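Side-chain contact in mite allergen Der p 5 (Dermatophagoides pteronyssinus, PDB 3MQ1), which is an IgE-binding house dust mite allergen of unknown physiological function that self-associates into dimers and larger oligomers: residues Glu25-Asn28 against His29-Lys33. Sequence-based numbering, arbitrary orientation.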
ATOM      1  N   GLU B  25      -9.262  25.055  25.779  1.00 92.22           N
ATOM      2  CA  GLU B  25      -9.369  26.427  26.261  1.00 93.99           C
ATOM      3  C   GLU B  25      -9.137  26.495  27.767  1.00 97.30           C
ATOM      4  O   GLU B  25      -8.519  27.435  28.267  1.00114.84           O
ATOM      5  CB  GLU B  25     -10.732  27.020  25.900  1.00 87.73           C
ATOM      6  CG  GLU B  25     -11.067  26.940  24.418  1.00 90.00           C
ATOM      7  CD  GLU B  25     -10.030  27.623  23.545  1.00 95.72           C
ATOM      8  OE1 GLU B  25      -9.346  28.545  24.038  1.00 99.08           O
ATOM      9  OE2 GLU B  25      -9.905  27.243  22.362  1.00 99.55           O
ATOM     10  N   GLN B  26      -9.636  25.493  28.484  1.00 91.86           N
ATOM     11  CA  GLN B  26      -9.410  25.393  29.922  1.00 89.68           C
ATOM     12  C   GLN B  26      -7.916  25.360  30.219  1.00 89.78           C
ATOM     13  O   GLN B  26      -7.433  26.058  31.112  1.00101.66           O
ATOM     14  CB  GLN B  26     -10.079  24.137  30.484  1.00 93.89           C
ATOM     15  CG  GLN B  26     -11.597  24.178  30.475  1.00111.19           C
ATOM     16  CD  GLN B  26     -12.216  22.850  30.866  1.00122.75           C
ATOM     17  OE1 GLN B  26     -11.745  21.790  30.454  1.00118.04           O
ATOM     18  NE2 GLN B  26     -13.278  22.901  31.661  1.00129.55           N
ATOM     19  N   ILE B  27      -7.190  24.543  29.462  1.00 81.82           N
ATOM     20  CA  ILE B  27      -5.746  24.427  29.620  1.00 78.45           C
ATOM     21  C   ILE B  27      -5.062  25.761  29.340  1.00 90.39           C
ATOM     22  O   ILE B  27      -4.116  26.143  30.031  1.00101.08           O
ATOM     23  CB  ILE B  27      -5.164  23.351  28.683  1.00 67.62           C
ATOM     24  CG1 ILE B  27      -5.854  22.006  28.925  1.00 89.29           C
ATOM     25  CG2 ILE B  27      -3.661  23.227  28.879  1.00 84.31           C
ATOM     26  CD1 ILE B  27      -5.360  20.895  28.025  1.00105.70           C
ATOM     27  N   ASN B  28      -5.549  26.467  28.325  1.00 75.96           N
ATOM     28  CA  ASN B  28      -5.000  27.770  27.962  1.00 79.98           C
ATOM     29  C   ASN B  28      -5.117  28.780  29.098  1.00 92.88           C
ATOM     30  O   ASN B  28      -4.111  29.283  29.598  1.00 88.94           O
ATOM     31  CB  ASN B  28      -5.688  28.311  26.707  1.00 74.90           C
ATOM     32  CG  ASN B  28      -5.422  27.459  25.482  1.00103.93           C
ATOM     33  OD1 ASN B  28      -4.675  26.482  25.541  1.00124.05           O
ATOM     34  ND2 ASN B  28      -6.032  27.827  24.361  1.00104.71           N
ATOM     35  N   HIS B  29      -6.349  29.069  29.502  1.00 94.45           N
ATOM     36  CA  HIS B  29      -6.602  30.014  30.585  1.00112.67           C
ATOM     37  C   HIS B  29      -5.869  29.613  31.860  1.00113.69           C
ATOM     38  O   HIS B  29      -5.436  30.470  32.632  1.00127.46           O
ATOM     39  CB  HIS B  29      -8.103  30.131  30.858  1.00109.25           C
ATOM     40  CG  HIS B  29      -8.434  30.934  32.076  1.00125.18           C
ATOM     41  ND1 HIS B  29      -8.440  32.313  32.081  1.00133.85           N
ATOM     42  CD2 HIS B  29      -8.770  30.552  33.332  1.00133.38           C
ATOM     43  CE1 HIS B  29      -8.765  32.746  33.285  1.00144.27           C
ATOM     44  NE2 HIS B  29      -8.971  31.698  34.063  1.00143.67           N
ATOM     45  N   PHE B  30      -5.735  28.309  32.076  1.00 89.94           N
ATOM     46  CA  PHE B  30      -5.036  27.798  33.249  1.00 83.12           C
ATOM     47  C   PHE B  30      -3.612  28.335  33.319  1.00100.18           C
ATOM     48  O   PHE B  30      -3.155  28.772  34.375  1.00116.28           O
ATOM     49  CB  PHE B  30      -5.023  26.267  33.241  1.00 79.13           C
ATOM     50  CG  PHE B  30      -4.169  25.663  34.318  1.00 82.80           C
ATOM     51  CD1 PHE B  30      -4.668  25.478  35.597  1.00 99.33           C
ATOM     52  CD2 PHE B  30      -2.866  25.277  34.051  1.00 80.92           C
ATOM     53  CE1 PHE B  30      -3.883  24.923  36.590  1.00111.12           C
ATOM     54  CE2 PHE B  30      -2.076  24.721  35.040  1.00103.31           C
ATOM     55  CZ  PHE B  30      -2.586  24.544  36.310  1.00112.95           C
ATOM     56  N   GLU B  31      -2.914  28.304  32.187  1.00 89.55           N
ATOM     57  CA  GLU B  31      -1.540  28.786  32.121  1.00103.50           C
ATOM     58  C   GLU B  31      -1.459  30.267  32.477  1.00112.50           C
ATOM     59  O   GLU B  31      -0.513  30.705  33.134  1.00110.54           O
ATOM     60  CB  GLU B  31      -0.955  28.550  30.728  1.00108.91           C
ATOM     61  CG  GLU B  31      -1.013  27.103  30.269  1.00104.99           C
ATOM     62  CD  GLU B  31      -0.385  26.900  28.904  1.00116.05           C
ATOM     63  OE1 GLU B  31      -0.678  25.871  28.261  1.00119.34           O
ATOM     64  OE2 GLU B  31       0.399  27.771  28.474  1.00128.86           O
ATOM     65  N   GLU B  32      -2.454  31.032  32.041  1.00116.14           N
ATOM     66  CA  GLU B  32      -2.495  32.465  32.311  1.00120.50           C
ATOM     67  C   GLU B  32      -2.519  32.744  33.810  1.00124.29           C
ATOM     68  O   GLU B  32      -1.955  33.735  34.275  1.00136.78           O
ATOM     69  CB  GLU B  32      -3.712  33.103  31.639  1.00121.69           C
ATOM     70  CG  GLU B  32      -3.750  32.930  30.129  1.00130.06           C
ATOM     71  CD  GLU B  32      -4.943  33.616  29.494  1.00138.09           C
ATOM     72  OE1 GLU B  32      -5.687  34.308  30.220  1.00135.85           O
ATOM     73  OE2 GLU B  32      -5.136  33.464  28.269  1.00145.57           O
ATOM     74  N   LYS B  33      -3.175  31.866  34.561  1.00113.91           N
ATOM     75  CA  LYS B  33      -3.264  32.010  36.009  1.00112.26           C
ATOM     76  C   LYS B  33      -3.434  30.654  36.686  1.00106.10           C
ATOM     77  O   LYS B  33      -4.552  30.254  37.012  1.00 98.11           O
ATOM     78  CB  LYS B  33      -4.421  32.936  36.386  1.00116.85           C
TER
HETATM   79  O   HOH W   1      -1.966  27.499  25.517  1.00107.25           O
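H29 N bonds to E25 O at 3.0 Å, nearly straight with an N-H...O angle of 169°, one of the i to i+4 bonds that carry helix 4-32 through its last turn. F30 N to Q26 O, also 3.0 Å, and E31 N to I27 O follow, each donor tilted moderately from the carbonyl plane. N28 O is shared by two weak donors near the end of the helix, E32 N (i+4) at 3.4 Å and E31 N (i+3).

Among the side chains, a water joins N28 to E31, donating to N28 OD1 at 2.9 Å and only weakly to E31 OE1. That carboxylate oxygen has its stronger partner in R97 of helix 71-99, a salt bridge that ties this end of the first helix to the third. I27 packs against the same helix on E94, R97 and V98, while F30 turns to M38, K39 and I42 of helix 36-63, so residues one turn apart face the chain's two other helices. With CG anti to the backbone N (chi1 172°), the F30 ring is directed at helix 36-63, while its CB lies against Q26 O and I27 O. E31, extended beyond CG, runs past I27, its OE1 4.0 Å from I27 CG2.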